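Long-range contact in acyl-coenzyme A oxidase acox-1.1 (Caenorhabditis elegans, PDB 5K3H), which catalyses the FAD-dependent, oxygen-consuming desaturation of 2,3-saturated acyl-CoAs to (2E)-enoyl-CoAs, the first step of peroxisomal beta-oxidation: residues 19-31 / 608-620. Residues are numbered along the deposited sequence; the frame is centred on the assembly and turned at random.
Sequences ERLTATFDTHAMA and RPNAVSLLDSWEF
Arg20 grips Asp616 side-on with two nitrogens, one of two such salt bridges between 19-31 and 608-620. Arg20 NE lies 2.8 Å from Asp616 OD2, and Arg20 NH2 takes OD1. Both oxygens are met on the syn side, with the guanidinium and carboxylate planes turned 39° apart. The Arg20 chain runs extended from CG to NE, passing Val612 CG1 on the way. Asp616 also pairs with Arg315, and Arg20 NH1 bonds Arg632 O. With a lysine in place of Arg20 the paired grip is gone, and one Asp616 oxygen would probably be left without its mate from this segment. In the second bridge, Arg608 NE and NH2 hold Glu19 OE1 and OE2. Lys333 and Glu336 extend it to a four-residue charge cluster, and Arg608 also touches the FAD-binding Gln341.

Hydrogen bonds hold the loop between the helices. Asn610 OD1 accepts from Thr24 N at 3.1 Å, in the carbonyl plane, while its ND2 donates to Thr24 OG1. Thr22 OG1 donates to Pro609 O at 2.7 Å. On the second helix, His28 ND1 donates to the syn lone pair of Glu619 OE2, while Glu619 OE1 forms a salt bridge with Arg45.

Apolar packing centres on Phe25. Its CZ meets Leu614 CD2 at 3.8 Å, and Met30 CE sits over one ring face, offset toward the rim.

The contact ties the N-terminal helices 14-21 and 27-35 to the end of helix 590-616 in the C-terminal helical domain of the acyl-CoA oxidase fold.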
# COMPACT_ATOMS: atom_id res chain seq x y z
N GLU B 19 25.25 13.95 7.26
CA GLU B 19 23.96 14.10 7.91
C GLU B 19 23.99 13.66 9.37
O GLU B 19 23.10 14.04 10.14
CB GLU B 19 22.88 13.33 7.16
CG GLU B 19 22.62 13.81 5.74
CD GLU B 19 22.21 15.27 5.70
OE1 GLU B 19 21.49 15.72 6.65
OE2 GLU B 19 22.61 15.97 4.73
N ARG B 20 24.96 12.84 9.75
CA ARG B 20 25.08 12.39 11.12
C ARG B 20 25.85 13.37 11.99
O ARG B 20 25.55 13.51 13.18
CB ARG B 20 25.72 11.00 11.15
CG ARG B 20 24.80 9.91 10.55
CD ARG B 20 25.46 8.52 10.46
NE ARG B 20 24.47 7.44 10.36
CZ ARG B 20 24.66 6.30 9.69
NH1 ARG B 20 25.80 6.06 9.05
NH2 ARG B 20 23.73 5.38 9.69
N LEU B 21 26.82 14.08 11.39
CA LEU B 21 27.66 15.01 12.14
C LEU B 21 26.88 16.20 12.69
O LEU B 21 27.35 16.82 13.65
CB LEU B 21 28.81 15.51 11.27
CG LEU B 21 29.89 14.44 11.00
CD1 LEU B 21 30.89 14.94 9.99
CD2 LEU B 21 30.56 14.03 12.30
N THR B 22 25.70 16.51 12.14
CA THR B 22 24.88 17.61 12.61
C THR B 22 24.01 17.24 13.82
O THR B 22 23.24 18.09 14.31
CB THR B 22 24.03 18.16 11.44
OG1 THR B 22 23.26 17.11 10.83
CG2 THR B 22 24.92 18.82 10.36
N ALA B 23 24.12 16.03 14.35
CA ALA B 23 23.35 15.67 15.54
C ALA B 23 23.66 16.62 16.70
O ALA B 23 24.81 16.96 16.95
CB ALA B 23 23.64 14.23 15.97
N THR B 24 22.60 17.03 17.41
CA THR B 24 22.71 17.85 18.60
C THR B 24 22.51 17.05 19.88
O THR B 24 22.37 17.65 20.95
CB THR B 24 21.65 18.92 18.56
OG1 THR B 24 20.39 18.26 18.71
CG2 THR B 24 21.67 19.63 17.22
N PHE B 25 22.46 15.72 19.79
CA PHE B 25 22.20 14.87 20.94
C PHE B 25 22.89 13.53 20.74
O PHE B 25 23.20 13.12 19.61
CB PHE B 25 20.69 14.65 21.17
CG PHE B 25 20.00 13.93 20.05
CD1 PHE B 25 19.49 14.63 18.96
CD2 PHE B 25 19.86 12.55 20.07
CE1 PHE B 25 18.88 13.97 17.93
CE2 PHE B 25 19.25 11.87 19.04
CZ PHE B 25 18.75 12.57 17.98
N ASP B 26 23.08 12.84 21.87
CA ASP B 26 23.75 11.54 21.94
C ASP B 26 22.74 10.43 21.62
O ASP B 26 21.79 10.21 22.37
CB ASP B 26 24.32 11.41 23.35
CG ASP B 26 24.93 10.05 23.64
OD1 ASP B 26 25.01 9.19 22.73
OD2 ASP B 26 25.32 9.82 24.81
N THR B 27 23.00 9.68 20.56
CA THR B 27 22.00 8.70 20.12
C THR B 27 21.90 7.50 21.06
O THR B 27 20.84 6.86 21.11
CB THR B 27 22.27 8.23 18.67
OG1 THR B 27 23.56 7.60 18.57
CG2 THR B 27 22.21 9.40 17.69
N HIS B 28 22.96 7.19 21.83
CA HIS B 28 22.82 6.19 22.89
C HIS B 28 21.78 6.63 23.91
O HIS B 28 21.04 5.80 24.45
CB HIS B 28 24.16 5.94 23.62
CG HIS B 28 25.14 5.08 22.88
ND1 HIS B 28 24.80 4.34 21.76
CD2 HIS B 28 26.45 4.84 23.11
CE1 HIS B 28 25.87 3.69 21.33
NE2 HIS B 28 26.88 3.97 22.13
N ALA B 29 21.77 7.94 24.24
CA ALA B 29 20.83 8.49 25.22
C ALA B 29 19.42 8.53 24.67
O ALA B 29 18.45 8.27 25.40
CB ALA B 29 21.28 9.89 25.64
N MET B 30 19.28 8.82 23.38
CA MET B 30 17.96 8.75 22.75
C MET B 30 17.47 7.31 22.67
O MET B 30 16.28 7.06 22.83
CB MET B 30 18.00 9.36 21.34
CG MET B 30 16.63 9.50 20.68
SD MET B 30 15.53 10.61 21.59
CE MET B 30 16.02 12.21 20.92
N ALA B 31 18.37 6.36 22.38
CA ALA B 31 18.00 4.94 22.40
C ALA B 31 17.44 4.53 23.76
O ALA B 31 16.42 3.82 23.83
CB ALA B 31 19.20 4.07 22.03
N ARG B 608 15.67 18.57 10.14
CA ARG B 608 16.58 17.96 9.17
C ARG B 608 17.95 17.57 9.73
O ARG B 608 18.32 16.39 9.63
CB ARG B 608 16.72 18.89 7.96
CG ARG B 608 17.47 18.32 6.77
CD ARG B 608 18.93 18.67 6.86
NE ARG B 608 19.76 18.13 5.78
CZ ARG B 608 19.90 18.72 4.59
NH1 ARG B 608 19.21 19.83 4.30
NH2 ARG B 608 20.71 18.21 3.67
N PRO B 609 18.73 18.46 10.37
CA PRO B 609 20.06 18.05 10.87
C PRO B 609 20.01 16.89 11.85
O PRO B 609 21.01 16.19 12.03
CB PRO B 609 20.61 19.30 11.56
CG PRO B 609 19.72 20.40 11.21
CD PRO B 609 18.42 19.86 10.73
N ASN B 610 18.87 16.67 12.48
CA ASN B 610 18.72 15.61 13.46
C ASN B 610 17.98 14.42 12.89
O ASN B 610 17.80 13.43 13.61
CB ASN B 610 17.98 16.12 14.70
CG ASN B 610 18.91 16.73 15.72
OD1 ASN B 610 20.06 16.29 15.87
ND2 ASN B 610 18.42 17.74 16.42
N ALA B 611 17.53 14.50 11.63
CA ALA B 611 16.59 13.49 11.12
C ALA B 611 17.24 12.11 11.06
O ALA B 611 16.65 11.12 11.51
CB ALA B 611 16.03 13.91 9.77
N VAL B 612 18.43 12.00 10.45
CA VAL B 612 19.13 10.72 10.38
C VAL B 612 19.47 10.22 11.79
O VAL B 612 19.35 9.02 12.09
CB VAL B 612 20.38 10.81 9.47
CG1 VAL B 612 21.24 9.57 9.60
CG2 VAL B 612 19.96 10.99 8.01
N SER B 613 19.86 11.13 12.70
CA SER B 613 20.23 10.69 14.04
C SER B 613 19.01 10.22 14.83
O SER B 613 19.10 9.23 15.57
CB SER B 613 20.96 11.81 14.77
OG SER B 613 22.16 12.15 14.07
N LEU B 614 17.86 10.87 14.63
CA LEU B 614 16.63 10.42 15.28
C LEU B 614 16.26 9.00 14.88
O LEU B 614 15.68 8.26 15.69
CB LEU B 614 15.46 11.36 14.92
CG LEU B 614 15.46 12.72 15.60
CD1 LEU B 614 14.54 13.65 14.88
CD2 LEU B 614 15.08 12.59 17.10
N LEU B 615 16.58 8.59 13.66
CA LEU B 615 16.30 7.24 13.23
C LEU B 615 17.42 6.28 13.61
O LEU B 615 17.14 5.13 13.95
CB LEU B 615 16.07 7.22 11.72
CG LEU B 615 14.81 7.99 11.30
CD1 LEU B 615 14.90 8.32 9.82
CD2 LEU B 615 13.53 7.21 11.64
N ASP B 616 18.69 6.72 13.57
CA ASP B 616 19.78 5.91 14.09
C ASP B 616 19.57 5.53 15.55
O ASP B 616 20.08 4.50 15.99
CB ASP B 616 21.13 6.62 14.00
CG ASP B 616 21.69 6.67 12.61
OD1 ASP B 616 21.35 5.80 11.77
OD2 ASP B 616 22.54 7.57 12.38
N SER B 617 18.89 6.38 16.32
CA SER B 617 18.72 6.12 17.74
C SER B 617 17.91 4.87 18.01
O SER B 617 17.92 4.38 19.15
CB SER B 617 18.09 7.33 18.43
OG SER B 617 18.96 8.46 18.37
N TRP B 618 17.16 4.36 17.03
CA TRP B 618 16.48 3.08 17.23
C TRP B 618 17.44 1.90 17.16
O TRP B 618 17.06 0.79 17.53
CB TRP B 618 15.38 2.94 16.20
CG TRP B 618 14.30 3.89 16.44
CD1 TRP B 618 14.36 5.24 16.26
CD2 TRP B 618 12.99 3.60 16.91
NE1 TRP B 618 13.15 5.81 16.59
CE2 TRP B 618 12.30 4.81 16.99
CE3 TRP B 618 12.33 2.42 17.25
CZ2 TRP B 618 10.97 4.89 17.41
CZ3 TRP B 618 11.01 2.50 17.67
CH2 TRP B 618 10.35 3.73 17.74
N GLU B 619 18.65 2.13 16.64
CA GLU B 619 19.77 1.21 16.65
C GLU B 619 19.38 -0.17 16.10
O GLU B 619 19.38 -1.18 16.80
CB GLU B 619 20.36 1.15 18.06
CG GLU B 619 20.96 2.49 18.42
CD GLU B 619 21.70 2.45 19.70
OE1 GLU B 619 21.27 1.71 20.62
OE2 GLU B 619 22.73 3.15 19.80
N PHE B 620 19.05 -0.16 14.80
CA PHE B 620 18.82 -1.39 14.03
C PHE B 620 20.08 -1.75 13.26
O PHE B 620 20.54 -0.96 12.41
CB PHE B 620 17.66 -1.22 13.06
CG PHE B 620 16.38 -0.81 13.70
CD1 PHE B 620 15.88 -1.50 14.81
CD2 PHE B 620 15.66 0.25 13.20
CE1 PHE B 620 14.70 -1.13 15.40
CE2 PHE B 620 14.47 0.62 13.80
CZ PHE B 620 14.01 -0.07 14.90
O HOH W 1 21.39 13.75 12.34